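Local structure of putative histidinol-phosphate aminotransferase (Erwinia carotovora atroseptica, 3LY1) at residues H64-P69 with M197-A202; F176-A181 with E203-L208. The protein binds pyridoxal 5'-phosphate and is probably an aminotransferase of the histidinol-phosphate aminotransferase type. All blocks are in the same frame, centred on the assembly; numbering follows the deposited sequence. Where two conformers were deposited one is given.

Interaction 1 (H64-P69 with M197-A202)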
# COMPACT_ATOMS: atom_id res chain seq x y z
N HIS A 64 13.68 4.75 -17.22
CA HIS A 64 13.58 3.48 -17.94
C HIS A 64 13.33 3.64 -19.43
O HIS A 64 13.05 2.66 -20.10
CB HIS A 64 12.48 2.62 -17.31
CG HIS A 64 12.89 2.03 -16.01
ND1 HIS A 64 13.72 0.93 -15.93
CD2 HIS A 64 12.65 2.41 -14.73
CE1 HIS A 64 13.93 0.64 -14.66
NE2 HIS A 64 13.30 1.53 -13.91
N GLN A 65 13.44 4.88 -19.94
CA GLN A 65 13.15 5.22 -21.35
C GLN A 65 11.85 4.60 -21.86
O GLN A 65 11.82 3.96 -22.93
CB GLN A 65 14.31 4.85 -22.28
CG GLN A 65 15.65 5.47 -21.88
CD GLN A 65 16.85 4.86 -22.63
OE1 GLN A 65 17.95 4.85 -22.10
NE2 GLN A 65 16.63 4.36 -23.84
N VAL A 66 10.78 4.85 -21.11
CA VAL A 66 9.44 4.44 -21.48
C VAL A 66 8.55 5.66 -21.28
O VAL A 66 9.02 6.71 -20.80
CB VAL A 66 8.94 3.26 -20.62
CG1 VAL A 66 9.75 1.98 -20.94
CG2 VAL A 66 8.95 3.60 -19.08
N GLU A 67 7.28 5.56 -21.66
CA GLU A 67 6.33 6.65 -21.40
C GLU A 67 5.64 6.38 -20.04
O GLU A 67 5.79 5.31 -19.49
CB GLU A 67 5.32 6.76 -22.54
CG GLU A 67 5.95 7.04 -23.91
CD GLU A 67 6.65 8.42 -23.99
OE1 GLU A 67 6.46 9.28 -23.11
OE2 GLU A 67 7.40 8.66 -24.97
N ALA A 68 4.90 7.34 -19.48
CA ALA A 68 4.31 7.20 -18.14
C ALA A 68 3.33 6.04 -18.03
O ALA A 68 3.28 5.39 -16.98
CB ALA A 68 3.64 8.50 -17.69
N PRO A 69 2.59 5.74 -19.10
CA PRO A 69 1.69 4.60 -18.97
C PRO A 69 2.36 3.21 -18.81
O PRO A 69 1.64 2.23 -18.60
CB PRO A 69 0.86 4.66 -20.26
CG PRO A 69 0.88 6.12 -20.63
CD PRO A 69 2.29 6.52 -20.31
N MSE A 197 14.55 -4.41 -23.02
CA MSE A 197 13.62 -5.21 -23.82
C MSE A 197 12.19 -4.60 -23.77
O MSE A 197 11.43 -4.70 -24.72
CB MSE A 197 13.62 -6.67 -23.37
CG MSE A 197 15.01 -7.34 -23.37
SE MSE A 197 15.88 -7.32 -25.10
CE MSE A 197 17.36 -6.08 -24.79
N ILE A 198 11.85 -3.95 -22.67
CA ILE A 198 10.53 -3.29 -22.55
C ILE A 198 10.52 -1.96 -23.34
O ILE A 198 9.57 -1.63 -24.08
CB ILE A 198 10.16 -3.05 -21.07
CG1 ILE A 198 10.06 -4.40 -20.33
CG2 ILE A 198 8.85 -2.20 -20.95
CD1 ILE A 198 10.13 -4.29 -18.78
N THR A 199 11.58 -1.19 -23.18
CA THR A 199 11.80 -0.00 -24.02
C THR A 199 11.67 -0.33 -25.52
O THR A 199 11.13 0.46 -26.26
CB THR A 199 13.18 0.56 -23.75
OG1 THR A 199 13.22 0.98 -22.39
CG2 THR A 199 13.55 1.72 -24.70
N GLN A 200 12.14 -1.51 -25.93
CA GLN A 200 12.11 -1.93 -27.33
C GLN A 200 10.78 -2.55 -27.74
O GLN A 200 10.62 -2.95 -28.89
CB GLN A 200 13.30 -2.88 -27.60
CG GLN A 200 14.64 -2.14 -27.46
CD GLN A 200 15.87 -3.05 -27.31
OE1 GLN A 200 16.88 -2.66 -26.69
NE2 GLN A 200 15.80 -4.24 -27.89
N GLY A 201 9.83 -2.62 -26.80
CA GLY A 201 8.42 -2.96 -27.09
C GLY A 201 7.90 -4.32 -26.64
O GLY A 201 6.76 -4.68 -27.01
N ALA A 202 8.67 -5.08 -25.84
CA ALA A 202 8.17 -6.37 -25.34
C ALA A 202 6.82 -6.23 -24.58
O ALA A 202 6.63 -5.33 -23.74
CB ALA A 202 9.23 -7.06 -24.41
O HOH W 1 9.83 3.08 -25.19

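Interaction 2 (F176-A181 with E203-L208). With PLP (pyridoxal-5'-phosphate), chain E.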
# COMPACT_ATOMS: atom_id res chain seq x y z
N PHE A 176 6.37 -13.15 -18.29
CA PHE A 176 7.57 -13.23 -17.50
C PHE A 176 7.52 -12.09 -16.51
O PHE A 176 7.32 -10.94 -16.89
CB PHE A 176 8.83 -13.08 -18.38
CG PHE A 176 9.09 -14.24 -19.25
CD1 PHE A 176 8.48 -14.35 -20.49
CD2 PHE A 176 9.93 -15.27 -18.81
CE1 PHE A 176 8.68 -15.49 -21.29
CE2 PHE A 176 10.14 -16.40 -19.60
CZ PHE A 176 9.51 -16.53 -20.82
N ILE A 177 7.66 -12.40 -15.23
CA ILE A 177 7.87 -11.41 -14.19
C ILE A 177 9.34 -11.50 -13.78
O ILE A 177 9.80 -12.53 -13.29
CB ILE A 177 7.00 -11.66 -12.95
CG1 ILE A 177 5.49 -11.66 -13.28
CG2 ILE A 177 7.31 -10.62 -11.84
CD1 ILE A 177 4.61 -12.27 -12.16
N VAL A 178 10.08 -10.40 -13.95
CA VAL A 178 11.49 -10.36 -13.64
C VAL A 178 11.69 -9.37 -12.49
O VAL A 178 11.36 -8.19 -12.62
CB VAL A 178 12.38 -9.93 -14.86
CG1 VAL A 178 13.86 -10.09 -14.54
CG2 VAL A 178 12.01 -10.73 -16.15
N ASP A 179 12.20 -9.89 -11.37
CA ASP A 179 12.27 -9.17 -10.10
C ASP A 179 13.71 -8.77 -9.87
O ASP A 179 14.54 -9.60 -9.51
CB ASP A 179 11.67 -10.05 -8.97
CG ASP A 179 11.61 -9.36 -7.61
OD1 ASP A 179 12.32 -8.31 -7.41
OD2 ASP A 179 10.85 -9.91 -6.72
N GLU A 180 14.01 -7.49 -10.09
CA GLU A 180 15.35 -6.98 -9.98
C GLU A 180 15.55 -6.13 -8.74
O GLU A 180 16.28 -5.15 -8.77
CB GLU A 180 15.70 -6.22 -11.25
CG GLU A 180 15.69 -7.15 -12.50
CD GLU A 180 16.14 -6.47 -13.82
OE1 GLU A 180 16.52 -5.26 -13.83
OE2 GLU A 180 16.11 -7.19 -14.85
N ALA A 181 14.90 -6.53 -7.63
CA ALA A 181 15.03 -5.86 -6.33
C ALA A 181 16.48 -5.52 -6.02
O ALA A 181 16.76 -4.40 -5.61
CB ALA A 181 14.44 -6.75 -5.21
N GLU A 203 5.88 -7.13 -24.89
CA GLU A 203 4.58 -7.20 -24.27
C GLU A 203 4.44 -8.40 -23.31
O GLU A 203 3.37 -8.60 -22.75
CB GLU A 203 3.52 -7.27 -25.37
CG GLU A 203 3.65 -6.06 -26.33
CD GLU A 203 2.59 -5.97 -27.42
OE1 GLU A 203 1.46 -6.47 -27.23
OE2 GLU A 203 2.90 -5.38 -28.48
N ASN A 204 5.52 -9.17 -23.12
CA ASN A 204 5.49 -10.35 -22.28
C ASN A 204 6.44 -10.26 -21.08
O ASN A 204 6.86 -11.29 -20.53
CB ASN A 204 5.79 -11.60 -23.13
CG ASN A 204 7.23 -11.67 -23.66
OD1 ASN A 204 7.93 -10.68 -23.73
ND2 ASN A 204 7.63 -12.86 -24.10
N ILE A 205 6.78 -9.04 -20.66
CA ILE A 205 7.67 -8.84 -19.52
C ILE A 205 7.11 -7.82 -18.55
O ILE A 205 6.76 -6.71 -18.96
CB ILE A 205 9.06 -8.28 -19.92
CG1 ILE A 205 9.68 -9.03 -21.09
CG2 ILE A 205 9.97 -8.25 -18.67
CD1 ILE A 205 11.02 -8.42 -21.63
N ILE A 206 7.07 -8.18 -17.26
CA ILE A 206 6.88 -7.26 -16.12
C ILE A 206 8.22 -7.23 -15.34
O ILE A 206 8.71 -8.25 -14.85
CB ILE A 206 5.67 -7.75 -15.21
CG1 ILE A 206 4.35 -7.78 -16.00
CG2 ILE A 206 5.53 -6.93 -13.91
CD1 ILE A 206 3.21 -8.76 -15.38
N LEU A 207 8.82 -6.05 -15.29
CA LEU A 207 9.97 -5.78 -14.46
C LEU A 207 9.48 -5.17 -13.17
O LEU A 207 8.72 -4.19 -13.17
CB LEU A 207 10.90 -4.81 -15.14
CG LEU A 207 12.08 -4.23 -14.37
CD1 LEU A 207 12.98 -5.34 -13.81
CD2 LEU A 207 12.84 -3.30 -15.28
N LEU A 208 9.93 -5.72 -12.07
CA LEU A 208 9.61 -5.19 -10.75
C LEU A 208 10.87 -4.67 -10.11
O LEU A 208 11.93 -5.35 -10.12
CB LEU A 208 9.00 -6.26 -9.88
CG LEU A 208 7.66 -6.85 -10.32
CD1 LEU A 208 7.31 -7.94 -9.39
CD2 LEU A 208 6.52 -5.76 -10.44
N1 PLP E . 11.51 -9.08 -4.28
C2 PLP E . 12.56 -9.69 -3.62
C2A PLP E . 13.45 -10.63 -4.40
C3 PLP E . 12.73 -9.45 -2.26
O3 PLP E . 13.75 -10.06 -1.61
C4 PLP E . 11.84 -8.58 -1.59
C4A PLP E . 12.09 -8.20 -0.15
O4A PLP E . 12.28 -9.13 0.62
C5 PLP E . 10.78 -7.98 -2.27
C6 PLP E . 10.63 -8.27 -3.63
C5A PLP E . 9.78 -7.06 -1.59
O4P PLP E . 10.36 -5.86 -1.04
P PLP E . 9.52 -4.50 -0.96
O1P PLP E . 8.06 -4.75 -0.78
O2P PLP E . 9.86 -3.85 -2.28
O3P PLP E . 10.17 -3.81 0.22

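Interaction 1 (H64-P69 with M197-A202)
Thr-199, in the last turn of helix 195-199, sets its hydroxyl against the backbone carbonyls of His-64 and Gln-65, in the Schellman motif that closes helix 50-63. Two helix ends thus meet, and Val-66 and Thr-199 have the nearest CA atoms, 5.6 Å apart.

The polar part gathers on one hydroxyl. Thr-199 OG1 lies 2.8 Å from His-64 O and 3.3 Å from Gln-65 O; the longer contact is a weak hydrogen bond at most, and it is unsettled because the hydroxyl has one proton and a second carbonyl nearby. A chi1 of -63° swings OG1 to the side of the backbone N and leaves CG2 beside the carbonyl carbon, where the methyl rests against Gln-65 O and CB. Threonine suits the place because its two branches serve the two needs, a hydroxyl to set among the carbonyls and a methyl against the base of the glutamine.

Gln-65 takes the left-handed backbone conformation (phi 46°) that a C-prime residue needs. On the other side, Gly-201 ends its helix in the same motif, also with positive phi, which its lack of a side chain allows.

Apolar contact is slight: Val-66 CG1 reaches Ile-198 CG2 at 4.3 Å and passes OG1 of Thr-199. The imidazole of His-64 reaches the start of the same helix, with ND1 bonded to Ser-195 OG, and its NE2 bonds to Tyr-224 OH.

A water completes the junction: its oxygen lies 3.1 Å from Gln-65 O and 3.1 Å from Thr-199 O and donates to both.

Interaction 2 (F176-A181 with E203-L208)
Strands 174-179 and 205-210 are parallel neighbours in the mixed central sheet of the large domain, the two strands of a beta-alpha-beta unit whose helix is 195-199, and the first strand ends at the cofactor. The axes of the short segments approach to 4.7 Å, with their directions 19° apart, in a register that pairs Phe-176 with Ile-205 and Asp-179 with Leu-208.

Five backbone hydrogen bonds join them. Phe-176 and Val-178 use both N and O, to Asn-204 O, Ile-206 N, Ile-206 O and Leu-208 N in turn; the bond from Val-178 N to Ile-206 O is 2.7 Å and nearly straight. Glu-180 N, just past the strand, continues the ladder to Leu-208 O.

On one face Ile-177 CG2 meets Leu-208 CD1 at 3.6 Å, under helix 76-88. On the other, Val-178 CG2 touches Ile-205 CG2 at 4.1 Å, and helix 195-199 covers Ile-205 and Leu-207. Branched aliphatic residues suit strands buried on both faces. At one end the Phe-176 ring takes Asn-204 O at its edge, near its plane. At the other, Leu-207 CD1 lies 3.4 Å from Glu-180 CD, the two side chains crossing at about a right angle; the buried carboxylate is held by Ser-193 OG and Ile-194 N.

With CG anti to the backbone N (chi1 -176°), the Asp-179 carboxylate reaches the pyridine ring. OD1 accepts from Ala-181 N at 3.1 Å, an Asx turn, while OD2 takes the pyridine N1-H at 2.7 Å and a bond from Tyr-146 OH. The carboxylate so close to N1 would favour a protonated pyridine nitrogen. Ala-181 CB lies 3.8 Å from ring atom C2. An aspartate at a strand end, facing the pyridine nitrogen, is characteristic of fold-type I pyridoxal-phosphate enzymes.

Overall arrangement
Helix 195-199 ties the two contacts together: it follows strand 174-179 and precedes strand 205-210, so the elements of interaction 2 flank the one that interaction 1 fastens to the end of helix 50-63. Ile-198 faces both, with CD1 3.8 Å from Leu-207 CB, and Met-197 packs on Ile-205. Interaction 2 is wholly buried; regular backbone bonding and mostly apolar side chains hold it, until Asp-179 at the strand end meets the cofactor. Interaction 1, about 12 Å away between centres, lies nearer the surface; it is smaller and depends on one hydroxyl, a bridging water and helix-ending carbonyls, with little apolar contact.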